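PDB 3UIE: adenylyl-sulfate kinase 1, chloroplastic from Arabidopsis thaliana, which catalyses the ATP-dependent phosphorylation of adenosine 5'-phosphosulfate to 3'-phosphoadenylyl sulfate, the activated sulfate needed for plant reproduction and glucosinolate production. Local coordinates for residues 29-34 / 126-131. Numbering follows the deposited sequence.
Sequences WVTGLS and EVFMDV. With ANP (phosphoaminophosphonic acid-adenylate ester), chain E.
V127 N donates to W29 O at 2.7 Å, T31 N to V127 O at 3.0 Å, and M129 N to T31 O at 3.0 Å: three nearly straight bonds that pair the central strand of a five-stranded parallel sheet with its neighbour 124-129. The V127 N donor sits 29° off the carbonyl plane of W29, whereas the other two meet their acceptors almost head-on. After T31 O no further direct backbone bond links them; the chains diverge past G32, and a water continues the connection, accepting from L33 N at 2.8 Å and donating to M129 O. From G32 onward the chain forms the ATP-binding loop, where S34 OG donates to O1G of the ATP analogue at 2.7 Å.

On one face, V30 and V127 lie side by side. V30 CG1, anti to its own nitrogen (chi1 -173°), meets M129 CG at 3.7 Å; M129 then bends at both chi2 and chi3, carrying its end away from strand 26-31, and helix 38-51 packs over this face through K38 and L41. The other face carries W29, T31, E126 and F128. There the F128 ring turns its edge to T31 O, 3.7 Å from CD1, while E126 is held by salt bridges to R112 and R116. W29 NE1 is hydrogen-bonded to OG of S106, the probable phosphoserine site, and T31 OG1 to the carbonyl of I105.

This is the strand-to-P-loop junction of a P-loop kinase: the backbone bonds, with those from W29 and T31, probably hold the loop's start in place relative to both phosphates and substrate.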
loop_
_atom_site.group_PDB
_atom_site.type_symbol
_atom_site.label_atom_id
_atom_site.label_comp_id
_atom_site.label_asym_id
_atom_site.label_seq_id
_atom_site.Cartn_x
_atom_site.Cartn_y
_atom_site.Cartn_z
ATOM N N TRP A 29 8.658 11.938 -0.615
ATOM C CA TRP A 29 8.788 11.717 0.818
ATOM C C TRP A 29 8.901 13.054 1.545
ATOM O O TRP A 29 9.958 13.704 1.499
ATOM C CB TRP A 29 10.004 10.806 1.125
ATOM C CG TRP A 29 10.010 10.396 2.555
ATOM C CD1 TRP A 29 10.413 11.154 3.626
ATOM C CD2 TRP A 29 9.501 9.174 3.097
ATOM N NE1 TRP A 29 10.212 10.461 4.799
ATOM C CE2 TRP A 29 9.653 9.252 4.503
ATOM C CE3 TRP A 29 8.957 8.014 2.531
ATOM C CZ2 TRP A 29 9.272 8.208 5.345
ATOM C CZ3 TRP A 29 8.576 6.984 3.377
ATOM C CH2 TRP A 29 8.737 7.091 4.767
ATOM N N VAL A 30 7.816 13.469 2.199
ATOM C CA VAL A 30 7.775 14.766 2.891
ATOM C C VAL A 30 8.048 14.605 4.387
ATOM O O VAL A 30 7.254 13.984 5.114
ATOM C CB VAL A 30 6.402 15.461 2.700
ATOM C CG1 VAL A 30 6.440 16.883 3.266
ATOM C CG2 VAL A 30 6.022 15.490 1.236
ATOM N N THR A 31 9.171 15.160 4.834
ATOM C CA THR A 31 9.613 15.038 6.220
ATOM C C THR A 31 9.766 16.412 6.900
ATOM O O THR A 31 10.000 17.425 6.249
ATOM C CB THR A 31 10.945 14.246 6.290
ATOM O OG1 THR A 31 11.387 14.151 7.647
ATOM C CG2 THR A 31 12.032 14.939 5.456
ATOM N N GLY A 32 9.595 16.454 8.215
ATOM C CA GLY A 32 9.765 17.704 8.934
ATOM C C GLY A 32 9.129 17.605 10.299
ATOM O O GLY A 32 8.366 16.674 10.567
ATOM N N LEU A 33 9.460 18.554 11.166
ATOM C CA LEU A 33 8.877 18.624 12.513
ATOM C C LEU A 33 7.362 18.616 12.475
ATOM O O LEU A 33 6.760 18.973 11.463
ATOM C CB LEU A 33 9.343 19.925 13.188
ATOM C CG LEU A 33 10.822 20.043 13.557
ATOM C CD1 LEU A 33 11.115 21.458 14.061
ATOM C CD2 LEU A 33 11.159 18.999 14.619
ATOM N N SER A 34 6.740 18.202 13.582
ATOM C CA SER A 34 5.321 18.435 13.776
ATOM C C SER A 34 5.032 19.924 13.580
ATOM O O SER A 34 5.739 20.781 14.123
ATOM C CB SER A 34 4.903 18.011 15.189
ATOM O OG SER A 34 3.497 18.041 15.327
ATOM N N GLU A 126 12.980 13.305 -1.851
ATOM C CA GLU A 126 12.904 13.701 -0.449
ATOM C C GLU A 126 12.637 15.195 -0.351
ATOM O O GLU A 126 13.401 16.007 -0.864
ATOM C CB GLU A 126 14.205 13.327 0.259
ATOM C CG GLU A 126 14.166 13.425 1.771
ATOM C CD GLU A 126 15.407 12.830 2.407
ATOM O OE1 GLU A 126 16.398 12.619 1.678
ATOM O OE2 GLU A 126 15.388 12.561 3.631
ATOM N N VAL A 127 11.554 15.548 0.327
ATOM C CA VAL A 127 11.100 16.925 0.430
ATOM C C VAL A 127 11.159 17.360 1.892
ATOM O O VAL A 127 10.484 16.778 2.732
ATOM C CB VAL A 127 9.652 17.062 -0.108
ATOM C CG1 VAL A 127 9.137 18.477 0.074
ATOM C CG2 VAL A 127 9.598 16.642 -1.575
ATOM N N PHE A 128 12.003 18.352 2.198
ATOM C CA PHE A 128 12.202 18.790 3.576
ATOM C C PHE A 128 11.379 20.044 3.833
ATOM O O PHE A 128 11.563 21.063 3.162
ATOM C CB PHE A 128 13.698 19.090 3.819
ATOM C CG PHE A 128 14.030 19.556 5.221
ATOM C CD1 PHE A 128 13.313 19.113 6.324
ATOM C CD2 PHE A 128 15.077 20.448 5.428
ATOM C CE1 PHE A 128 13.639 19.546 7.603
ATOM C CE2 PHE A 128 15.399 20.891 6.705
ATOM C CZ PHE A 128 14.676 20.439 7.797
ATOM N N MET A 129 10.473 19.972 4.808
ATOM C CA MET A 129 9.785 21.162 5.280
ATOM C C MET A 129 10.707 21.891 6.262
ATOM O O MET A 129 10.697 21.628 7.471
ATOM C CB MET A 129 8.460 20.804 5.947
ATOM C CG MET A 129 7.502 19.979 5.052
ATOM S SD MET A 129 7.270 20.687 3.398
ATOM C CE MET A 129 6.317 22.153 3.795
ATOM N N ASP A 130 11.509 22.801 5.726
ATOM C CA ASP A 130 12.563 23.467 6.480
ATOM C C ASP A 130 11.991 24.629 7.297
ATOM O O ASP A 130 12.244 25.788 6.996
ATOM C CB ASP A 130 13.620 23.974 5.494
ATOM C CG ASP A 130 14.862 24.521 6.180
ATOM O OD1 ASP A 130 15.024 24.328 7.407
ATOM O OD2 ASP A 130 15.679 25.144 5.471
ATOM N N VAL A 131 11.225 24.295 8.329
ATOM C CA VAL A 131 10.582 25.275 9.181
ATOM C C VAL A 131 11.121 25.087 10.590
ATOM O O VAL A 131 11.018 24.005 11.155
ATOM C CB VAL A 131 9.052 25.071 9.189
ATOM C CG1 VAL A 131 8.366 26.133 10.047
ATOM C CG2 VAL A 131 8.516 25.089 7.757
HETATM P PG ANP E . 2.140 16.882 11.946
HETATM O O1G ANP E . 1.897 16.912 13.539
HETATM O O2G ANP E . 0.948 16.111 11.369
HETATM O O3G ANP E . 3.451 16.194 11.645
HETATM P PB ANP E . 2.365 18.820 9.751
HETATM O O1B ANP E . 1.370 18.019 8.838
HETATM O O2B ANP E . 3.850 18.905 9.326
HETATM N N3B ANP E . 2.001 18.466 11.381
HETATM P PA ANP E . 0.266 20.725 9.078
HETATM O O1A ANP E . -0.860 20.081 9.807
HETATM O O2A ANP E . 0.209 20.531 7.598
HETATM O O3A ANP E . 1.606 20.247 9.742
HETATM O "O5'" ANP E . 0.308 22.277 9.365
HETATM C "C5'" ANP E . 0.340 22.800 10.649
HETATM C "C4'" ANP E . -0.214 24.106 10.767
HETATM O "O4'" ANP E . 0.615 25.073 10.050
HETATM C "C3'" ANP E . -1.530 24.085 10.118
HETATM O "O3'" ANP E . -2.498 24.631 10.987
HETATM C "C2'" ANP E . -1.403 24.890 8.910
HETATM O "O2'" ANP E . -2.480 25.774 8.764
HETATM C "C1'" ANP E . -0.155 25.672 9.072
HETATM N N9 ANP E . 0.550 25.748 7.785
HETATM C C8 ANP E . 0.738 24.705 6.965
HETATM N N7 ANP E . 1.407 25.140 5.907
HETATM C C5 ANP E . 1.639 26.459 6.049
HETATM C C6 ANP E . 2.278 27.394 5.248
HETATM N N6 ANP E . 2.846 26.986 3.970
HETATM N N1 ANP E . 2.349 28.662 5.679
HETATM C C2 ANP E . 1.813 29.019 6.861
HETATM N N3 ANP E . 1.190 28.150 7.647
HETATM C C4 ANP E . 1.088 26.859 7.261
HETATM O O HOH W 1 10.993 20.668 10.036
#